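Local coordinates for protein transketolase (Campylobacter jejuni, PDB 3L84) that belongs to the transketolase family, three-domain dimeric proteins of the thiamine diphosphate-binding class, at residues L16-M20 with I278-I282; N25-G30 with S255-L260; L459-R463 with E585-E591; F468-R472 with P560-L564. One frame throughout, in Å; residues are numbered along the deposited sequence. Where two conformers were deposited one is given.

Contact 1: L16-M20 with I278-I282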
loop_
_atom_site.group_PDB
_atom_site.type_symbol
_atom_site.label_atom_id
_atom_site.label_comp_id
_atom_site.label_asym_id
_atom_site.label_seq_id
_atom_site.Cartn_x
_atom_site.Cartn_y
_atom_site.Cartn_z
ATOM N N LEU A 16 3.220 -28.669 -22.258
ATOM C CA LEU A 16 2.451 -27.536 -22.778
ATOM C C LEU A 16 2.970 -26.242 -22.187
ATOM O O LEU A 16 3.209 -25.268 -22.899
ATOM C CB LEU A 16 0.941 -27.689 -22.491
ATOM C CG LEU A 16 0.162 -28.714 -23.311
ATOM C CD1 LEU A 16 -1.292 -28.665 -22.928
ATOM C CD2 LEU A 16 0.308 -28.462 -24.838
ATOM N N SER A 17 3.211 -26.227 -20.893
ATOM C CA SER A 17 3.683 -25.017 -20.207
ATOM C C SER A 17 5.056 -24.621 -20.702
ATOM O O SER A 17 5.309 -23.448 -21.025
ATOM C CB SER A 17 3.754 -25.243 -18.692
ATOM O OG SER A 17 2.468 -25.518 -18.130
ATOM N N ALA A 18 5.971 -25.571 -20.783
ATOM C CA ALA A 18 7.317 -25.295 -21.243
ATOM C C ALA A 18 7.344 -24.811 -22.683
ATOM O O ALA A 18 8.062 -23.871 -23.015
ATOM C CB ALA A 18 8.192 -26.562 -21.084
ATOM N N ASP A 19 6.576 -25.481 -23.529
ATOM C CA ASP A 19 6.508 -25.109 -24.934
ATOM C C ASP A 19 5.922 -23.719 -25.133
ATOM O O ASP A 19 6.329 -22.988 -26.041
ATOM C CB ASP A 19 5.685 -26.117 -25.756
ATOM C CG ASP A 19 6.353 -27.498 -25.891
ATOM O OD1 ASP A 19 7.584 -27.625 -25.677
ATOM O OD2 ASP A 19 5.666 -28.479 -26.280
HETATM N N MSE A 20 4.913 -23.366 -24.350
HETATM C CA MSE A 20 4.312 -22.023 -24.405
HETATM C C MSE A 20 5.282 -20.918 -24.076
HETATM O O MSE A 20 5.380 -19.948 -24.732
HETATM C CB MSE A 20 3.129 -21.909 -23.431
HETATM C CG MSE A 20 1.978 -22.687 -23.839
HETATM SE SE MSE A 20 0.663 -22.923 -22.398
HETATM C CE MSE A 20 0.529 -21.163 -22.224
ATOM N N ILE A 278 8.547 -32.704 -31.274
ATOM C CA ILE A 278 7.241 -32.091 -31.451
ATOM C C ILE A 278 6.874 -31.248 -30.249
ATOM O O ILE A 278 7.225 -31.550 -29.080
ATOM C CB ILE A 278 6.164 -33.111 -31.731
ATOM C CG1 ILE A 278 5.872 -33.980 -30.546
ATOM C CG2 ILE A 278 6.538 -33.992 -32.916
ATOM C CD1 ILE A 278 4.620 -34.835 -30.784
ATOM N N SER A 279 6.111 -30.205 -30.526
ATOM C CA SER A 279 5.702 -29.286 -29.485
ATOM C C SER A 279 4.181 -29.215 -29.426
ATOM O O SER A 279 3.491 -29.584 -30.362
ATOM C CB SER A 279 6.301 -27.909 -29.745
ATOM O OG SER A 279 5.775 -27.366 -30.939
ATOM N N PHE A 280 3.665 -28.750 -28.298
ATOM C CA PHE A 280 2.231 -28.635 -28.058
ATOM C C PHE A 280 1.488 -29.955 -28.288
ATOM O O PHE A 280 0.436 -29.990 -28.938
ATOM C CB PHE A 280 1.641 -27.492 -28.880
ATOM C CG PHE A 280 2.207 -26.154 -28.520
ATOM C CD1 PHE A 280 1.660 -25.408 -27.480
ATOM C CD2 PHE A 280 3.305 -25.644 -29.176
ATOM C CE1 PHE A 280 2.216 -24.172 -27.132
ATOM C CE2 PHE A 280 3.839 -24.412 -28.831
ATOM C CZ PHE A 280 3.290 -23.682 -27.799
ATOM N N HIS A 281 2.074 -31.036 -27.770
ATOM C CA HIS A 281 1.553 -32.375 -27.956
ATOM C C HIS A 281 0.683 -32.781 -26.782
ATOM O O HIS A 281 1.071 -32.639 -25.624
ATOM C CB HIS A 281 2.706 -33.375 -28.066
ATOM C CG HIS A 281 2.239 -34.783 -28.264
ATOM N ND1 HIS A 281 1.533 -35.170 -29.377
ATOM C CD2 HIS A 281 2.312 -35.871 -27.461
ATOM C CE1 HIS A 281 1.212 -36.449 -29.265
ATOM N NE2 HIS A 281 1.692 -36.901 -28.121
ATOM N N ILE A 282 -0.480 -33.339 -27.085
ATOM C CA ILE A 282 -1.380 -33.886 -26.073
ATOM C C ILE A 282 -1.621 -35.368 -26.387
ATOM O O ILE A 282 -2.316 -35.704 -27.361
ATOM C CB ILE A 282 -2.709 -33.102 -26.027
ATOM C CG1 ILE A 282 -2.438 -31.599 -25.831
ATOM C CG2 ILE A 282 -3.616 -33.723 -24.940
ATOM C CD1 ILE A 282 -3.654 -30.672 -25.959
HETATM O O HOH W 1 4.041 -30.464 -25.626
#
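Asp-19 OD2 takes two donors: the backbone N of Phe-280, at 2.9 Å, and water 1, at 2.6 Å. The water in turn accepts from His-281 N. The Phe-280 bond is fairly straight (162°) but meets OD2 on the anti side, 31° out of the carboxylate plane. The other oxygen, OD1, forms a salt bridge with Lys-269, which also donates to Ile-278 O.

The ring of Phe-280 folds back over the same aspartate. Its CG lies anti to the carbonyl carbon (chi1 -62°), and this swings the ring back against the helix, with one face to Asp-19 CB. That carbon sits over the centre of the face, 4.0 Å from the centroid, a CH-pi contact. Met-20, a selenomethionine, meets the ring at its edge, with CG 3.6 Å from Phe-280 CE1 in the conformer given. Leu-16 packs by CD2 on Phe-280 CA, at 3.8 Å, and by CD1 on Ile-282.

An aspartate on a helix face thus takes one loop amide directly and the next through water. This pins the loop between helices 262-272 and 284-291 to helix 3-24 of the thiamine diphosphate-binding domain.

Contact 2: N25-G30 with S255-L260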
loop_
_atom_site.group_PDB
_atom_site.type_symbol
_atom_site.label_atom_id
_atom_site.label_comp_id
_atom_site.label_asym_id
_atom_site.label_seq_id
_atom_site.Cartn_x
_atom_site.Cartn_y
_atom_site.Cartn_z
ATOM N N ASN A 25 9.357 -16.947 -25.883
ATOM C CA ASN A 25 10.640 -16.477 -25.355
ATOM C C ASN A 25 10.481 -15.573 -24.131
ATOM O O ASN A 25 11.196 -14.578 -23.973
ATOM C CB ASN A 25 11.491 -15.791 -26.434
ATOM C CG ASN A 25 12.971 -15.741 -26.057
ATOM O OD1 ASN A 25 13.455 -16.545 -25.256
ATOM N ND2 ASN A 25 13.682 -14.778 -26.621
ATOM N N SER A 26 9.519 -15.905 -23.284
ATOM C CA SER A 26 9.161 -15.059 -22.152
ATOM C C SER A 26 8.252 -15.859 -21.238
ATOM O O SER A 26 7.416 -16.607 -21.727
ATOM C CB SER A 26 8.386 -13.824 -22.632
ATOM O OG SER A 26 8.004 -13.031 -21.499
ATOM N N GLY A 27 8.433 -15.708 -19.928
ATOM C CA GLY A 27 7.547 -16.301 -18.975
ATOM C C GLY A 27 8.229 -17.189 -17.983
ATOM O O GLY A 27 9.442 -17.190 -17.870
ATOM N N HIS A 28 7.429 -17.977 -17.305
ATOM C CA HIS A 28 7.814 -18.606 -16.032
ATOM C C HIS A 28 7.520 -20.080 -16.065
ATOM O O HIS A 28 6.392 -20.496 -15.859
ATOM C CB HIS A 28 7.014 -17.952 -14.911
ATOM C CG HIS A 28 7.233 -16.488 -14.764
ATOM N ND1 HIS A 28 6.597 -15.547 -15.540
ATOM C CD2 HIS A 28 7.980 -15.805 -13.866
ATOM C CE1 HIS A 28 6.966 -14.343 -15.134
ATOM N NE2 HIS A 28 7.816 -14.479 -14.122
ATOM N N PRO A 29 8.519 -20.894 -16.409
ATOM C CA PRO A 29 8.260 -22.337 -16.573
ATOM C C PRO A 29 8.519 -23.188 -15.328
ATOM O O PRO A 29 8.010 -24.323 -15.242
ATOM C CB PRO A 29 9.260 -22.722 -17.661
ATOM C CG PRO A 29 10.398 -21.809 -17.414
ATOM C CD PRO A 29 9.844 -20.509 -16.918
ATOM N N GLY A 30 9.312 -22.673 -14.390
ATOM C CA GLY A 30 9.752 -23.487 -13.259
ATOM C C GLY A 30 8.648 -23.920 -12.331
ATOM O O GLY A 30 8.566 -25.101 -11.974
ATOM N N SER A 255 15.213 -21.087 -13.361
ATOM C CA SER A 255 14.047 -21.615 -14.033
ATOM C C SER A 255 12.768 -20.873 -13.662
ATOM O O SER A 255 11.730 -21.120 -14.277
ATOM C CB SER A 255 13.847 -23.098 -13.737
ATOM O OG SER A 255 13.430 -23.303 -12.388
ATOM N N HIS A 256 12.824 -19.975 -12.682
ATOM C CA HIS A 256 11.599 -19.299 -12.242
ATOM C C HIS A 256 11.031 -18.439 -13.354
ATOM O O HIS A 256 9.839 -18.497 -13.611
ATOM C CB HIS A 256 11.853 -18.407 -11.014
ATOM C CG HIS A 256 10.720 -17.465 -10.705
ATOM N ND1 HIS A 256 9.520 -17.901 -10.174
ATOM C CD2 HIS A 256 10.595 -16.137 -10.884
ATOM C CE1 HIS A 256 8.713 -16.861 -10.025
ATOM N NE2 HIS A 256 9.350 -15.779 -10.431
ATOM N N GLY A 257 11.848 -17.623 -13.970
ATOM C CA GLY A 257 11.368 -16.522 -14.777
ATOM C C GLY A 257 11.980 -16.374 -16.153
ATOM O O GLY A 257 11.937 -15.271 -16.696
ATOM N N ALA A 258 12.559 -17.438 -16.707
ATOM C CA ALA A 258 13.070 -17.404 -18.059
ATOM C C ALA A 258 12.800 -18.742 -18.708
ATOM O O ALA A 258 12.739 -19.748 -18.031
ATOM C CB ALA A 258 14.535 -17.126 -18.041
ATOM N N PRO A 259 12.730 -18.764 -20.036
ATOM C CA PRO A 259 12.544 -20.029 -20.769
ATOM C C PRO A 259 13.588 -21.077 -20.392
ATOM O O PRO A 259 14.742 -20.751 -20.081
ATOM C CB PRO A 259 12.667 -19.606 -22.237
ATOM C CG PRO A 259 12.251 -18.143 -22.246
ATOM C CD PRO A 259 12.767 -17.592 -20.944
ATOM N N LEU A 260 13.165 -22.335 -20.403
ATOM C CA LEU A 260 14.051 -23.449 -20.060
ATOM C C LEU A 260 15.157 -23.638 -21.076
ATOM O O LEU A 260 16.242 -24.147 -20.726
ATOM C CB LEU A 260 13.265 -24.754 -19.948
ATOM C CG LEU A 260 12.186 -24.803 -18.857
ATOM C CD1 LEU A 260 11.443 -26.121 -18.956
ATOM C CD2 LEU A 260 12.755 -24.630 -17.464
HETATM O O HOH W 2 10.264 -14.066 -18.508
#
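The two loops run close at His-28 and Gly-257, whose CA atoms are 4.3 Å apart, and their one direct backbone bond, Gly-30 N to Ser-255 O, is weak and bent (122°). Water 2 adds a bridge: it accepts from Gly-27 N and donates to Gly-257 O. Gly-27 has a positive phi (124°), at which a side chain would press on the carbonyl O of Ser-26.

The side chains meet mainly through two histidines and two prolines. His-28 turns an edge toward the face of His-256, an edge-to-face pair with centroids 5.1 Å apart and planes at 72°. The touching atom is His-28 CD2, which lies 3.7 Å from His-256 NE2, offset toward the rim of that ring. With CG of His-256 anti to its N, the imidazole turns back to His-28. The same edge of His-28 also borders His-256 O, with CD2 at 3.3 Å.

Pro-29 lies among carbonyl groups and a leucine. Its CG is 3.2 Å from Ala-258 O and 3.7 Å from Leu-260 CD2. Pro-259 CG reaches Asn-25 OD1 at 3.6 Å, the two side chains crossing at about a right angle. Asn-25, just past helix 3-24, closes it in a Schellman motif.

His-67 meets both histidine rings, and Asp-449 of the second subunit packs on His-28. Val-21 of helix 3-24 touches both prolines. The contact therefore lies where helix 3-24 gives way to helix 30-42, beside the loop that leads from strand 234-239 to helix 262-272.

Contact 3: L459-R463 with E585-E591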
loop_
_atom_site.group_PDB
_atom_site.type_symbol
_atom_site.label_atom_id
_atom_site.label_comp_id
_atom_site.label_asym_id
_atom_site.label_seq_id
_atom_site.Cartn_x
_atom_site.Cartn_y
_atom_site.Cartn_z
ATOM N N LEU A 459 -6.209 11.970 -3.652
ATOM C CA LEU A 459 -7.141 12.279 -4.726
ATOM C C LEU A 459 -6.430 12.149 -6.066
ATOM O O LEU A 459 -6.981 11.592 -7.031
ATOM C CB LEU A 459 -7.698 13.676 -4.493
ATOM C CG LEU A 459 -8.963 14.141 -5.138
ATOM C CD1 LEU A 459 -10.124 13.158 -4.865
ATOM C CD2 LEU A 459 -9.316 15.509 -4.573
ATOM N N SER A 460 -5.200 12.620 -6.180
ATOM C CA SER A 460 -4.433 12.494 -7.425
ATOM C C SER A 460 -4.238 11.028 -7.807
ATOM O O SER A 460 -4.352 10.655 -8.963
ATOM C CB SER A 460 -3.077 13.160 -7.347
ATOM O OG SER A 460 -3.161 14.561 -7.251
ATOM N N THR A 461 -3.886 10.187 -6.838
ATOM C CA THR A 461 -3.709 8.761 -7.070
ATOM C C THR A 461 -4.954 8.117 -7.641
ATOM O O THR A 461 -4.874 7.433 -8.665
ATOM C CB THR A 461 -3.330 8.032 -5.803
ATOM O OG1 THR A 461 -2.073 8.543 -5.331
ATOM C CG2 THR A 461 -3.250 6.521 -5.978
ATOM N N PHE A 462 -6.097 8.325 -6.995
ATOM C CA PHE A 462 -7.315 7.687 -7.452
ATOM C C PHE A 462 -7.802 8.238 -8.788
ATOM O O PHE A 462 -8.293 7.468 -9.616
ATOM C CB PHE A 462 -8.390 7.676 -6.347
ATOM C CG PHE A 462 -8.225 6.530 -5.450
ATOM C CD1 PHE A 462 -7.274 6.511 -4.485
ATOM C CD2 PHE A 462 -9.059 5.423 -5.622
ATOM C CE1 PHE A 462 -7.077 5.313 -3.700
ATOM C CE2 PHE A 462 -8.902 4.308 -4.848
ATOM C CZ PHE A 462 -7.897 4.234 -3.938
ATOM N N ARG A 463 -7.631 9.520 -9.041
ATOM C CA ARG A 463 -7.982 10.068 -10.334
ATOM C C ARG A 463 -7.071 9.543 -11.411
ATOM O O ARG A 463 -7.559 9.248 -12.522
ATOM C CB ARG A 463 -7.959 11.580 -10.306
ATOM C CG ARG A 463 -9.089 12.148 -9.472
ATOM C CD ARG A 463 -8.942 13.633 -9.340
ATOM N NE ARG A 463 -10.095 14.236 -8.669
ATOM C CZ ARG A 463 -10.092 15.449 -8.168
ATOM N NH1 ARG A 463 -8.973 16.158 -8.133
ATOM N NH2 ARG A 463 -11.207 15.915 -7.595
ATOM N N GLU A 585 -9.203 23.106 -4.190
ATOM C CA GLU A 585 -9.359 21.827 -3.515
ATOM C C GLU A 585 -8.362 21.749 -2.368
ATOM O O GLU A 585 -7.233 22.145 -2.519
ATOM C CB GLU A 585 -9.109 20.644 -4.467
ATOM C CG GLU A 585 -10.235 20.328 -5.416
ATOM C CD GLU A 585 -10.064 19.009 -6.165
ATOM O OE1 GLU A 585 -8.911 18.542 -6.442
ATOM O OE2 GLU A 585 -11.101 18.466 -6.548
ATOM N N ALA A 586 -8.781 21.133 -1.274
ATOM C CA ALA A 586 -7.905 20.864 -0.130
ATOM C C ALA A 586 -7.116 19.584 -0.402
ATOM O O ALA A 586 -7.328 18.525 0.203
ATOM C CB ALA A 586 -8.702 20.762 1.185
ATOM N N ALA A 587 -6.224 19.688 -1.366
ATOM C CA ALA A 587 -5.446 18.545 -1.890
ATOM C C ALA A 587 -4.331 19.111 -2.721
ATOM O O ALA A 587 -4.390 20.270 -3.141
ATOM C CB ALA A 587 -6.342 17.631 -2.740
ATOM N N HIS A 588 -3.334 18.293 -3.015
ATOM C CA HIS A 588 -2.276 18.676 -3.978
ATOM C C HIS A 588 -2.674 17.988 -5.232
ATOM O O HIS A 588 -2.317 16.811 -5.438
ATOM C CB HIS A 588 -0.930 18.156 -3.526
ATOM C CG HIS A 588 0.194 18.639 -4.359
ATOM N ND1 HIS A 588 1.354 17.926 -4.463
ATOM C CD2 HIS A 588 0.386 19.796 -5.045
ATOM C CE1 HIS A 588 2.199 18.594 -5.227
ATOM N NE2 HIS A 588 1.638 19.718 -5.613
ATOM N N SER A 589 -3.469 18.695 -6.018
ATOM C CA SER A 589 -4.161 18.137 -7.194
ATOM C C SER A 589 -3.818 18.946 -8.490
ATOM O O SER A 589 -4.596 19.694 -9.095
ATOM C CB SER A 589 -5.657 17.888 -6.930
ATOM O OG SER A 589 -6.248 18.964 -6.213
ATOM N N ASN A 590 -2.591 18.728 -8.955
ATOM C CA ASN A 590 -2.112 19.334 -10.155
ATOM C C ASN A 590 -2.858 18.863 -11.392
ATOM O O ASN A 590 -2.838 19.534 -12.407
ATOM C CB ASN A 590 -0.608 19.088 -10.368
ATOM C CG ASN A 590 0.291 19.998 -9.532
ATOM O OD1 ASN A 590 1.413 19.603 -9.160
ATOM N ND2 ASN A 590 -0.136 21.205 -9.297
ATOM N N GLU A 591 -3.546 17.726 -11.329
ATOM C CA GLU A 591 -4.394 17.320 -12.437
ATOM C C GLU A 591 -5.461 18.349 -12.775
ATOM O O GLU A 591 -5.980 18.357 -13.894
ATOM C CB GLU A 591 -5.014 15.937 -12.177
ATOM C CG GLU A 591 -6.010 15.855 -11.015
ATOM C CD GLU A 591 -5.413 15.611 -9.645
ATOM O OE1 GLU A 591 -4.182 15.662 -9.462
ATOM O OE2 GLU A 591 -6.210 15.384 -8.711
HETATM O O HOH W 3 -4.379 14.876 -4.529
#
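Salt bridges dominate this contact. Arg-463 grips Glu-585 end-on with two nitrogens: NH2 bonds OE2 at 2.8 Å, nearly straight at 175°, and NH1 bonds OE1 at 2.9 Å. Both oxygens use their syn lone pairs, and the two flat groups are nearly coplanar, 17° apart. The arginine chain is extended from CG to NE, which carries the guanidinium out to this carboxylate. The Glu-591 side chain crosses Arg-463 at about a right angle. Its OE2 takes a bond from Arg-463 NH1 on the anti side, with its carboxylate turned 77° against the guanidinium.

Hydrogen bonds hold the acids further. Glu-585 OE1 also accepts from Ser-589 OG through its anti lone pair, at 2.7 Å, and Ser-533 bonds OE2. Ser-460 OG lies 2.7 Å from Glu-591 OE1 and 3.0 Å from His-588 O. Water 3 accepts from Ser-460 N and donates to His-588 O. His-588 ND1 bonds Ala-464 O of the second subunit.

Apolar contact is small. Within the helix, Leu-459 CG covers one face of the Arg-463 guanidinium; across the contact its CD2 touches Ala-587 CB at 4.1 Å.

The contact joins helix 458-464 of the pyrimidine-binding domain to the C-terminal domain. It is buried, and one arginine faces two glutamates. The hydroxyls of Ser-589 and Ser-533 probably help to stabilise the buried Glu-585 carboxylate and hold its rotation.

Contact 4: F468-R472 with P560-L564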
loop_
_atom_site.group_PDB
_atom_site.type_symbol
_atom_site.label_atom_id
_atom_site.label_comp_id
_atom_site.label_asym_id
_atom_site.label_seq_id
_atom_site.Cartn_x
_atom_site.Cartn_y
_atom_site.Cartn_z
ATOM N N PHE A 468 -11.604 3.766 -12.686
ATOM C CA PHE A 468 -12.141 4.152 -11.391
ATOM C C PHE A 468 -12.867 5.437 -11.553
ATOM O O PHE A 468 -12.399 6.367 -12.286
ATOM C CB PHE A 468 -11.046 4.405 -10.343
ATOM C CG PHE A 468 -11.115 3.505 -9.148
ATOM C CD1 PHE A 468 -10.410 2.355 -9.152
ATOM C CD2 PHE A 468 -11.975 3.756 -8.086
ATOM C CE1 PHE A 468 -10.452 1.522 -8.147
ATOM C CE2 PHE A 468 -11.988 2.861 -7.004
ATOM C CZ PHE A 468 -11.262 1.750 -7.063
ATOM N N LEU A 469 -13.985 5.561 -10.880
ATOM C CA LEU A 469 -14.615 6.864 -10.677
ATOM C C LEU A 469 -14.303 7.342 -9.267
ATOM O O LEU A 469 -14.433 6.562 -8.335
ATOM C CB LEU A 469 -16.117 6.766 -10.863
ATOM C CG LEU A 469 -16.568 6.323 -12.245
ATOM C CD1 LEU A 469 -18.096 6.244 -12.302
ATOM C CD2 LEU A 469 -16.044 7.265 -13.347
ATOM N N THR A 470 -13.911 8.589 -9.100
ATOM C CA THR A 470 -13.563 9.088 -7.780
ATOM C C THR A 470 -14.563 10.206 -7.481
ATOM O O THR A 470 -14.412 11.336 -7.970
ATOM C CB THR A 470 -12.130 9.598 -7.704
ATOM O OG1 THR A 470 -11.258 8.541 -8.171
ATOM C CG2 THR A 470 -11.707 9.972 -6.278
ATOM N N PHE A 471 -15.568 9.923 -6.672
ATOM C CA PHE A 471 -16.596 10.905 -6.326
ATOM C C PHE A 471 -16.235 11.639 -5.058
ATOM O O PHE A 471 -15.885 11.007 -4.058
ATOM C CB PHE A 471 -17.939 10.240 -6.126
ATOM C CG PHE A 471 -18.524 9.660 -7.365
ATOM C CD1 PHE A 471 -19.100 10.472 -8.314
ATOM C CD2 PHE A 471 -18.479 8.298 -7.596
ATOM C CE1 PHE A 471 -19.687 9.930 -9.450
ATOM C CE2 PHE A 471 -19.065 7.778 -8.743
ATOM C CZ PHE A 471 -19.648 8.611 -9.639
ATOM N N ARG A 472 -16.313 12.963 -5.064
ATOM C CA ARG A 472 -16.059 13.779 -3.866
ATOM C C ARG A 472 -17.258 14.731 -3.709
ATOM O O ARG A 472 -17.199 15.905 -4.088
ATOM C CB ARG A 472 -14.734 14.487 -3.951
ATOM C CG ARG A 472 -14.339 15.231 -2.734
ATOM C CD ARG A 472 -12.864 15.692 -2.743
ATOM N NE ARG A 472 -12.491 16.366 -1.487
ATOM C CZ ARG A 472 -12.295 17.660 -1.310
ATOM N NH1 ARG A 472 -12.314 18.526 -2.298
ATOM N NH2 ARG A 472 -12.000 18.066 -0.092
ATOM N N PRO A 560 -17.938 17.016 -8.685
ATOM C CA PRO A 560 -17.918 15.819 -7.873
ATOM C C PRO A 560 -17.129 14.680 -8.483
ATOM O O PRO A 560 -16.739 13.786 -7.739
ATOM C CB PRO A 560 -19.412 15.489 -7.716
ATOM C CG PRO A 560 -20.065 16.139 -8.883
ATOM C CD PRO A 560 -19.313 17.420 -9.054
ATOM N N CYS A 561 -16.921 14.642 -9.801
ATOM C CA CYS A 561 -16.158 13.546 -10.393
ATOM C C CYS A 561 -15.335 14.017 -11.594
ATOM O O CYS A 561 -15.848 14.212 -12.690
ATOM C CB CYS A 561 -17.073 12.381 -10.741
ATOM S SG CYS A 561 -16.144 10.957 -11.363
ATOM N N PHE A 562 -14.035 14.146 -11.391
ATOM C CA PHE A 562 -13.067 14.552 -12.450
ATOM C C PHE A 562 -13.136 13.612 -13.656
ATOM O O PHE A 562 -13.171 14.085 -14.808
ATOM C CB PHE A 562 -11.667 14.569 -11.811
ATOM C CG PHE A 562 -10.537 15.057 -12.688
ATOM C CD1 PHE A 562 -10.053 16.339 -12.557
ATOM C CD2 PHE A 562 -9.916 14.223 -13.555
ATOM C CE1 PHE A 562 -8.973 16.772 -13.326
ATOM C CE2 PHE A 562 -8.834 14.678 -14.343
ATOM C CZ PHE A 562 -8.408 15.951 -14.228
ATOM N N GLU A 563 -13.169 12.307 -13.419
ATOM C CA GLU A 563 -13.137 11.337 -14.517
ATOM C C GLU A 563 -14.353 11.466 -15.426
ATOM O O GLU A 563 -14.242 11.347 -16.644
ATOM C CB GLU A 563 -13.038 9.916 -13.983
ATOM C CG GLU A 563 -11.778 9.681 -13.192
ATOM C CD GLU A 563 -11.896 9.842 -11.669
ATOM O OE1 GLU A 563 -12.813 10.546 -11.170
ATOM O OE2 GLU A 563 -11.120 9.158 -10.966
ATOM N N LEU A 564 -15.528 11.717 -14.850
ATOM C CA LEU A 564 -16.701 11.923 -15.674
ATOM C C LEU A 564 -16.616 13.219 -16.430
ATOM O O LEU A 564 -17.045 13.286 -17.583
ATOM C CB LEU A 564 -18.007 11.889 -14.859
ATOM C CG LEU A 564 -18.410 10.547 -14.309
ATOM C CD1 LEU A 564 -19.653 10.705 -13.410
ATOM C CD2 LEU A 564 -18.634 9.547 -15.408
HETATM O O HOH W 4 -12.626 12.754 -9.272
#
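Strand 469-471, an outermost strand of the parallel sheet in the pyrimidine-binding domain, meets the N-terminal end of helix 562-566 here. Glu-563 reaches back to the strand with both carboxylate oxygens. OE2 accepts from Thr-470 OG1 at 2.9 Å through its syn lone pair. OE1 accepts from Thr-470 N at 3.1 Å, but from above the carboxylate plane, 43° out of it. A bend at chi2 (95°) turns the carboxylate toward the threonine. Water 4 donates to Glu-563 OE1 and Thr-470 O and accepts from Phe-562 N.

Cys-561 is the N-cap of the helix: its SG accepts a weak capping bond from Leu-564 N. The same sulfur lies over one face of the Phe-471 ring, 4.5 Å from the centroid and 24° off its normal, a sulfur-aromatic contact. Cys-561 CB touches Phe-471 CD1 at 3.7 Å.

Pro-560 O receives Arg-472 N at 2.8 Å. The guanidinium of Arg-472 reaches Asp-442, Glu-536 and Ser-533. Leu-564 splits its two methyls between neighbours: CD2 packs on Leu-469 CD2 at 4.0 Å, and CD1 on Phe-471 CE1. Ile-485 of helix 476-488 touches both Phe-471 and Leu-564.

Contacts 3 and 4 are buried and join the same two domains, the pyrimidine-binding and the C-terminal. Their centres are 11 Å apart, and they touch where Arg-463 meets Glu-563 and Phe-562. Contacts 1 and 2 are only partly buried and lie within the thiamine diphosphate-binding domain, about 40 Å or more from the other pair between centres. Contact 1 uses helix 3-24 and contact 2 the loop that follows it; they meet at Ala-18 and Leu-260. Contacts 2 and 3 both touch the second subunit; contact 1 does not. Charge pairs dominate contact 3, whereas contact 4 mixes carboxylate bonds with apolar packing. Contact 1 relies on one aspartate and a ring, contact 2 on rings and backbone.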